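Local coordinates for protein teichoic acid D-alanine hydrolase (Staphylococcus aureus, PDB 5ZH8) that hydrolyses the D-alanyl esters of wall teichoic acid and lipoteichoic acid, affecting methicillin resistance, autolysis and cell wall structure in Staphylococcus aureus, at residues A[118-123]-A[257-262]; A[338-343]-A[388-393]. All blocks are in the same frame, centred on the assembly; numbering follows the deposited sequence.

Contact 1. Residues A[118-123]-A[257-262]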
ATOM      1  N   THR A 118      11.198 -19.616   4.871  1.00 53.43           N
ATOM      2  CA  THR A 118      11.670 -20.846   4.253  1.00 54.04           C
ATOM      3  C   THR A 118      10.658 -21.261   3.197  1.00 52.27           C
ATOM      4  O   THR A 118       9.615 -20.616   3.063  1.00 50.74           O
ATOM      5  CB  THR A 118      11.810 -21.956   5.303  1.00 56.52           C
ATOM      6  OG1 THR A 118      10.527 -22.258   5.854  1.00 56.38           O
ATOM      7  CG2 THR A 118      12.724 -21.511   6.423  1.00 58.67           C
ATOM      8  N   PRO A 119      10.957 -22.326   2.433  1.00 52.82           N
ATOM      9  CA  PRO A 119       9.936 -22.854   1.520  1.00 51.35           C
ATOM     10  C   PRO A 119       8.672 -23.340   2.236  1.00 51.53           C
ATOM     11  O   PRO A 119       7.606 -23.395   1.631  1.00 50.04           O
ATOM     12  CB  PRO A 119      10.654 -24.017   0.828  1.00 52.57           C
ATOM     13  CG  PRO A 119      12.094 -23.624   0.846  1.00 53.71           C
ATOM     14  CD  PRO A 119      12.284 -22.915   2.164  1.00 54.50           C
ATOM     15  N   ASN A 120       8.795 -23.676   3.517  1.00 53.81           N
ATOM     16  CA  ASN A 120       7.645 -24.076   4.335  1.00 54.59           C
ATOM     17  C   ASN A 120       6.726 -22.922   4.740  1.00 53.49           C
ATOM     18  O   ASN A 120       5.571 -23.159   5.100  1.00 53.75           O
ATOM     19  CB  ASN A 120       8.109 -24.822   5.586  1.00 57.54           C
ATOM     20  CG  ASN A 120       8.077 -26.317   5.406  1.00 59.12           C
ATOM     21  OD1 ASN A 120       9.113 -26.953   5.204  1.00 60.60           O
ATOM     22  ND2 ASN A 120       6.873 -26.889   5.444  1.00 59.11           N
ATOM     23  N   THR A 121       7.230 -21.691   4.689  1.00 52.73           N
ATOM     24  CA  THR A 121       6.435 -20.522   5.040  1.00 51.93           C
ATOM     25  C   THR A 121       5.193 -20.392   4.159  1.00 50.12           C
ATOM     26  O   THR A 121       5.283 -20.417   2.922  1.00 48.72           O
ATOM     27  CB  THR A 121       7.247 -19.229   4.903  1.00 51.52           C
ATOM     28  OG1 THR A 121       8.454 -19.338   5.663  1.00 53.73           O
ATOM     29  CG2 THR A 121       6.443 -18.039   5.399  1.00 51.23           C
ATOM     30  N   MET A 122       4.045 -20.244   4.813  1.00 50.45           N
ATOM     31  CA  MET A 122       2.759 -20.093   4.143  1.00 48.94           C
ATOM     32  C   MET A 122       2.300 -18.647   4.277  1.00 48.33           C
ATOM     33  O   MET A 122       2.297 -18.093   5.374  1.00 49.59           O
ATOM     34  CB  MET A 122       1.727 -21.034   4.771  1.00 49.87           C
ATOM     35  CG  MET A 122       2.099 -22.499   4.645  1.00 50.80           C
ATOM     36  SD  MET A 122       1.282 -23.585   5.819  1.00 53.28           S
ATOM     37  CE  MET A 122      -0.386 -23.650   5.168  1.00 51.77           C
ATOM     38  N   PHE A 123       1.910 -18.048   3.157  1.00 46.73           N
ATOM     39  CA  PHE A 123       1.534 -16.640   3.115  1.00 46.49           C
ATOM     40  C   PHE A 123       0.045 -16.475   2.896  1.00 46.36           C
ATOM     41  O   PHE A 123      -0.570 -17.257   2.187  1.00 45.63           O
ATOM     42  CB  PHE A 123       2.286 -15.926   1.990  1.00 45.04           C
ATOM     43  CG  PHE A 123       3.771 -15.926   2.170  1.00 45.37           C
ATOM     44  CD1 PHE A 123       4.518 -17.041   1.831  1.00 45.36           C
ATOM     45  CD2 PHE A 123       4.418 -14.821   2.690  1.00 45.95           C
ATOM     46  CE1 PHE A 123       5.885 -17.050   2.003  1.00 46.33           C
ATOM     47  CE2 PHE A 123       5.786 -14.828   2.863  1.00 46.72           C
ATOM     48  CZ  PHE A 123       6.523 -15.942   2.520  1.00 46.84           C
ATOM     49  N   LYS A 257       0.202 -23.505  12.104  1.00 67.16           N
ATOM     50  CA  LYS A 257       0.474 -22.218  12.781  1.00 67.80           C
ATOM     51  C   LYS A 257       1.958 -21.845  12.816  1.00 67.72           C
ATOM     52  O   LYS A 257       2.318 -20.676  12.687  1.00 66.46           O
ATOM     53  CB  LYS A 257      -0.094 -22.218  14.205  1.00 71.04           C
ATOM     54  CG  LYS A 257      -1.598 -22.021  14.261  1.00 71.27           C
ATOM     55  CD  LYS A 257      -2.085 -21.817  15.689  1.00 74.78           C
ATOM     56  CE  LYS A 257      -3.603 -21.831  15.745  1.00 75.11           C
ATOM     57  NZ  LYS A 257      -4.219 -20.720  14.976  1.00 72.80           N
ATOM     58  N   LYS A 258       2.801 -22.856  12.979  1.00 69.24           N
ATOM     59  CA  LYS A 258       4.261 -22.719  12.942  1.00 69.96           C
ATOM     60  C   LYS A 258       4.772 -21.978  11.703  1.00 66.85           C
ATOM     61  O   LYS A 258       5.773 -21.276  11.768  1.00 66.76           O
ATOM     62  CB  LYS A 258       4.875 -24.121  12.951  1.00 71.96           C
ATOM     63  CG  LYS A 258       6.238 -24.257  13.602  1.00 74.66           C
ATOM     64  CD  LYS A 258       6.705 -25.713  13.575  1.00 76.86           C
ATOM     65  CE  LYS A 258       5.659 -26.667  14.160  1.00 78.91           C
ATOM     66  NZ  LYS A 258       6.182 -28.028  14.467  1.00 81.88           N
ATOM     67  N   TYR A 259       4.088 -22.157  10.576  1.00 64.35           N
ATOM     68  CA  TYR A 259       4.561 -21.688   9.279  1.00 61.74           C
ATOM     69  C   TYR A 259       3.786 -20.486   8.709  1.00 59.11           C
ATOM     70  O   TYR A 259       4.118 -19.983   7.631  1.00 56.84           O
ATOM     71  CB  TYR A 259       4.547 -22.862   8.287  1.00 61.14           C
ATOM     72  CG  TYR A 259       5.502 -23.992   8.662  1.00 63.81           C
ATOM     73  CD1 TYR A 259       6.864 -23.748   8.842  1.00 65.06           C
ATOM     74  CD2 TYR A 259       5.049 -25.297   8.835  1.00 65.49           C
ATOM     75  CE1 TYR A 259       7.742 -24.763   9.186  1.00 67.45           C
ATOM     76  CE2 TYR A 259       5.923 -26.323   9.180  1.00 67.98           C
ATOM     77  CZ  TYR A 259       7.270 -26.046   9.351  1.00 69.02           C
ATOM     78  OH  TYR A 259       8.161 -27.043   9.688  1.00 71.97           O
ATOM     79  N   LEU A 260       2.780 -20.007   9.435  1.00 59.31           N
ATOM     80  CA  LEU A 260       1.950 -18.907   8.943  1.00 57.67           C
ATOM     81  C   LEU A 260       2.693 -17.579   9.063  1.00 57.48           C
ATOM     82  O   LEU A 260       3.022 -17.148  10.162  1.00 60.08           O
ATOM     83  CB  LEU A 260       0.605 -18.860   9.687  1.00 58.70           C
ATOM     84  CG  LEU A 260      -0.607 -19.623   9.103  1.00 57.74           C
ATOM     85  CD1 LEU A 260      -0.284 -20.963   8.445  1.00 57.17           C
ATOM     86  CD2 LEU A 260      -1.668 -19.792  10.179  1.00 59.67           C
ATOM     87  N   ALA A 261       2.935 -16.938   7.926  1.00 55.17           N
ATOM     88  CA  ALA A 261       3.701 -15.700   7.875  1.00 54.80           C
ATOM     89  C   ALA A 261       2.949 -14.519   8.465  1.00 55.34           C
ATOM     90  O   ALA A 261       1.727 -14.450   8.412  1.00 54.84           O
ATOM     91  CB  ALA A 261       4.098 -15.388   6.434  1.00 52.68           C
ATOM     92  N   LYS A 262       3.709 -13.584   9.018  1.00 56.61           N
ATOM     93  CA  LYS A 262       3.176 -12.332   9.523  1.00 57.54           C
ATOM     94  C   LYS A 262       3.429 -11.262   8.470  1.00 56.08           C
ATOM     95  O   LYS A 262       4.505 -11.212   7.875  1.00 55.04           O
ATOM     96  CB  LYS A 262       3.862 -11.957  10.840  1.00 60.13           C
ATOM     97  CG  LYS A 262       3.764 -13.036  11.908  1.00 62.08           C
ATOM     98  CD  LYS A 262       4.578 -12.710  13.156  1.00 64.74           C
ATOM     99  CE  LYS A 262       3.869 -11.726  14.073  1.00 66.68           C
ATOM    100  NZ  LYS A 262       4.687 -11.409  15.284  1.00 69.76           N
TER
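N120, the third residue of the type I turn from T118 to T121, meets the Y259 ring. Its CB lies 3.8 Å from the Y259 ring centroid, a CH-pi contact over the face; the CB of K258 lies on the opposite face. The N120 amide is tilted only 24° from that ring, and its polar atoms are engaged by L65 N and S63 O. T121 follows: CG2, anti to the backbone N (chi1 -54° for OG1), reaches 3.7 Å from A261 CB, while OG1 turns back and accepts T118 N. M122 forms a single parallel bridge with L260. Its N donates to Y259 O at 2.8 Å (172° at the hydrogen), and its O accepts A261 N at 2.9 Å, with that donor almost in line with the C=O. M122 SD lies 4.0 Å from L260 CD1, and both side chains pack on Y289. The CA-CB bond of F123 leads away from 257-262, yet its ring meets the A261 methyl off-centre, 4.3 Å from the ring centroid to A261 CB. F123 opens strand 123-124 and pairs by backbone with M290 of strand 288-290. Because both crossing hydrogen bonds belong to M122 backbone atoms, polar pairing sets the register of the two segments.

Contact 2. Residues A[338-343]-A[388-393]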
ATOM      1  N   THR A 338      -0.257 -11.972 -22.650  1.00 47.81           N
ATOM      2  CA  THR A 338       1.066 -12.602 -22.584  1.00 47.46           C
ATOM      3  C   THR A 338       1.217 -13.568 -21.421  1.00 45.98           C
ATOM      4  O   THR A 338       2.261 -14.216 -21.296  1.00 45.90           O
ATOM      5  CB  THR A 338       2.175 -11.546 -22.447  1.00 47.59           C
ATOM      6  OG1 THR A 338       2.014 -10.856 -21.202  1.00 46.12           O
ATOM      7  CG2 THR A 338       2.117 -10.554 -23.574  1.00 49.18           C
ATOM      8  N   LEU A 339       0.186 -13.666 -20.577  1.00 44.97           N
ATOM      9  CA  LEU A 339       0.298 -14.375 -19.299  1.00 43.45           C
ATOM     10  C   LEU A 339      -1.043 -14.532 -18.600  1.00 42.32           C
ATOM     11  O   LEU A 339      -1.997 -13.834 -18.922  1.00 42.44           O
ATOM     12  CB  LEU A 339       1.257 -13.619 -18.371  1.00 43.10           C
ATOM     13  CG  LEU A 339       0.918 -12.143 -18.091  1.00 43.30           C
ATOM     14  CD1 LEU A 339      -0.072 -11.988 -16.937  1.00 42.73           C
ATOM     15  CD2 LEU A 339       2.187 -11.345 -17.802  1.00 43.54           C
ATOM     16  N   ASN A 340      -1.100 -15.466 -17.655  1.00 41.32           N
ATOM     17  CA  ASN A 340      -2.207 -15.563 -16.703  1.00 40.63           C
ATOM     18  C   ASN A 340      -1.710 -15.049 -15.358  1.00 40.15           C
ATOM     19  O   ASN A 340      -0.563 -15.289 -14.979  1.00 39.95           O
ATOM     20  CB  ASN A 340      -2.711 -17.007 -16.556  1.00 40.42           C
ATOM     21  CG  ASN A 340      -3.574 -17.456 -17.726  1.00 41.09           C
ATOM     22  OD1 ASN A 340      -3.598 -16.821 -18.783  1.00 41.90           O
ATOM     23  ND2 ASN A 340      -4.283 -18.564 -17.540  1.00 40.68           N
ATOM     24  N   ARG A 341      -2.584 -14.361 -14.634  1.00 40.17           N
ATOM     25  CA  ARG A 341      -2.194 -13.670 -13.422  1.00 40.01           C
ATOM     26  C   ARG A 341      -3.142 -13.949 -12.257  1.00 39.62           C
ATOM     27  O   ARG A 341      -4.362 -13.946 -12.427  1.00 39.79           O
ATOM     28  CB  ARG A 341      -2.135 -12.168 -13.705  1.00 40.94           C
ATOM     29  CG  ARG A 341      -2.016 -11.281 -12.479  1.00 41.19           C
ATOM     30  CD  ARG A 341      -1.924  -9.824 -12.897  1.00 42.45           C
ATOM     31  NE  ARG A 341      -1.617  -8.940 -11.770  1.00 42.87           N
ATOM     32  CZ  ARG A 341      -2.521  -8.443 -10.926  1.00 43.23           C
ATOM     33  NH1 ARG A 341      -3.809  -8.745 -11.059  1.00 43.71           N
ATOM     34  NH2 ARG A 341      -2.141  -7.648  -9.944  1.00 43.56           N
ATOM     35  N   LEU A 342      -2.561 -14.199 -11.085  1.00 39.15           N
ATOM     36  CA  LEU A 342      -3.288 -14.148  -9.816  1.00 39.24           C
ATOM     37  C   LEU A 342      -2.603 -13.138  -8.901  1.00 39.33           C
ATOM     38  O   LEU A 342      -1.393 -12.927  -8.991  1.00 38.92           O
ATOM     39  CB  LEU A 342      -3.325 -15.509  -9.114  1.00 39.12           C
ATOM     40  CG  LEU A 342      -4.220 -16.582  -9.724  1.00 39.18           C
ATOM     41  CD1 LEU A 342      -3.521 -17.281 -10.868  1.00 39.35           C
ATOM     42  CD2 LEU A 342      -4.630 -17.610  -8.683  1.00 39.37           C
ATOM     43  N   ASN A 343      -3.389 -12.517  -8.029  1.00 39.56           N
ATOM     44  CA  ASN A 343      -2.860 -11.557  -7.085  1.00 40.09           C
ATOM     45  C   ASN A 343      -3.825 -11.328  -5.920  1.00 40.84           C
ATOM     46  O   ASN A 343      -5.032 -11.227  -6.116  1.00 40.95           O
ATOM     47  CB  ASN A 343      -2.558 -10.229  -7.785  1.00 40.45           C
ATOM     48  CG  ASN A 343      -2.008  -9.191  -6.832  1.00 41.15           C
ATOM     49  OD1 ASN A 343      -0.807  -9.135  -6.572  1.00 41.46           O
ATOM     50  ND2 ASN A 343      -2.887  -8.351  -6.323  1.00 41.81           N
ATOM     51  N   PRO A 388       3.137 -13.473 -27.009  1.00 56.03           N
ATOM     52  CA  PRO A 388       1.743 -13.884 -27.107  1.00 55.38           C
ATOM     53  C   PRO A 388       1.462 -15.203 -26.407  1.00 53.79           C
ATOM     54  O   PRO A 388       2.232 -16.150 -26.545  1.00 54.04           O
ATOM     55  CB  PRO A 388       1.531 -14.040 -28.609  1.00 57.89           C
ATOM     56  CG  PRO A 388       2.509 -13.104 -29.216  1.00 59.72           C
ATOM     57  CD  PRO A 388       3.712 -13.197 -28.335  1.00 58.61           C
ATOM     58  N   TYR A 389       0.366 -15.244 -25.659  1.00 52.30           N
ATOM     59  CA  TYR A 389      -0.029 -16.437 -24.920  1.00 51.11           C
ATOM     60  C   TYR A 389      -1.507 -16.758 -25.147  1.00 50.98           C
ATOM     61  O   TYR A 389      -1.837 -17.840 -25.615  1.00 51.90           O
ATOM     62  CB  TYR A 389       0.274 -16.260 -23.427  1.00 49.14           C
ATOM     63  CG  TYR A 389      -0.019 -17.482 -22.591  1.00 48.23           C
ATOM     64  CD1 TYR A 389       0.420 -18.746 -22.987  1.00 49.14           C
ATOM     65  CD2 TYR A 389      -0.728 -17.383 -21.390  1.00 46.73           C
ATOM     66  CE1 TYR A 389       0.152 -19.870 -22.222  1.00 48.18           C
ATOM     67  CE2 TYR A 389      -1.000 -18.510 -20.625  1.00 45.74           C
ATOM     68  CZ  TYR A 389      -0.555 -19.743 -21.050  1.00 46.41           C
ATOM     69  OH  TYR A 389      -0.803 -20.852 -20.292  1.00 46.01           O
ATOM     70  N   ASN A 390      -2.381 -15.815 -24.807  1.00 50.38           N
ATOM     71  CA  ASN A 390      -3.813 -15.932 -25.064  1.00 50.61           C
ATOM     72  C   ASN A 390      -4.201 -14.924 -26.128  1.00 52.20           C
ATOM     73  O   ASN A 390      -3.576 -13.873 -26.244  1.00 52.71           O
ATOM     74  CB  ASN A 390      -4.623 -15.655 -23.790  1.00 49.17           C
ATOM     75  CG  ASN A 390      -4.271 -16.597 -22.656  1.00 47.63           C
ATOM     76  OD1 ASN A 390      -4.135 -17.800 -22.864  1.00 48.17           O
ATOM     77  ND2 ASN A 390      -4.130 -16.056 -21.449  1.00 46.27           N
ATOM     78  N   THR A 391      -5.244 -15.244 -26.890  1.00 53.39           N
ATOM     79  CA  THR A 391      -5.697 -14.405 -27.990  1.00 55.57           C
ATOM     80  C   THR A 391      -7.104 -13.905 -27.734  1.00 55.93           C
ATOM     81  O   THR A 391      -8.039 -14.691 -27.625  1.00 56.14           O
ATOM     82  CB  THR A 391      -5.661 -15.165 -29.325  1.00 57.49           C
ATOM     83  OG1 THR A 391      -4.355 -15.711 -29.527  1.00 57.70           O
ATOM     84  CG2 THR A 391      -5.997 -14.243 -30.484  1.00 59.79           C
ATOM     85  N   LYS A 392      -7.236 -12.587 -27.633  1.00 56.97           N
ATOM     86  CA  LYS A 392      -8.517 -11.931 -27.389  1.00 57.97           C
ATOM     87  C   LYS A 392      -9.507 -12.257 -28.509  1.00 60.11           C
ATOM     88  O   LYS A 392      -9.164 -12.131 -29.676  1.00 62.34           O
ATOM     89  CB  LYS A 392      -8.304 -10.415 -27.314  1.00 59.11           C
ATOM     90  CG  LYS A 392      -9.522  -9.610 -26.896  1.00 60.07           C
ATOM     91  CD  LYS A 392      -9.180  -8.130 -26.862  1.00 61.62           C
ATOM     92  CE  LYS A 392     -10.282  -7.317 -26.204  1.00 62.44           C
ATOM     93  NZ  LYS A 392      -9.977  -5.856 -26.226  1.00 64.25           N
ATOM     94  N   GLY A 393     -10.716 -12.688 -28.147  1.00 59.81           N
ATOM     95  CA  GLY A 393     -11.784 -12.950 -29.114  1.00 61.98           C
ATOM     96  C   GLY A 393     -11.907 -14.383 -29.608  1.00 62.22           C
ATOM     97  O   GLY A 393     -12.997 -14.819 -29.971  1.00 63.61           O
TER
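Y389 and T338 make the backbone approach of this contact, their CA atoms 4.6 Å apart. Y389 directs its CB toward the loop, where it lies 3.5 Å from T338 C. Because CG is anti to the backbone N (chi1 -176°), the ring extends along residues 338-340: CD2 comes within 3.8 Å of L339 CA, and CE2 within 3.6 Å of N340 OD1, which sits at the ring edge near its plane. The N340 amide is turned 66° from the ring, so the two groups do not stack; Y389 OH bonds to D357. That same N340 OD1 accepts the one hydrogen bond between the two segments, from N390 ND2 at 2.8 Å. Its donor lies close to the C=O direction, and OD1 is in the N390 amide plane. N390 ND2 also donates to K336 O, while N340 ND2 reaches L317 O and Y355 OH, so both amides are held by more than one partner. Strand 340-346 starts at N340, flanked by strands 333-335 and 349-355. T338 O is bonded to Y379 OH and L339 packs on the same tyrosine, so helix 371-382 borders the contact, and the tail after that helix returns against the start of the strand.

Overall arrangement
From the N terminus, contact 1 comes first: 118-123 meets 257-262, closing a loop of 133 residues, 59 of them in helices and only 4 in strands. Contact 2 then joins 338-343 to 388-393 across 44 residues, which hold the remainder of strand 340-346, strands 349-355 and 359-365 and helix 371-382. The two loops follow in series, neither nested nor crossed. The centres of contacts 1 and 2 are about 30 Å apart, on opposite sides of the chain's centre. Contact 2 includes a strand of the eight-stranded sheet of this beta-lactamase-family protein, whereas contact 1 leads into the small three-stranded sheet and reaches the larger one through the F123 side chain, which touches Q349 and F351.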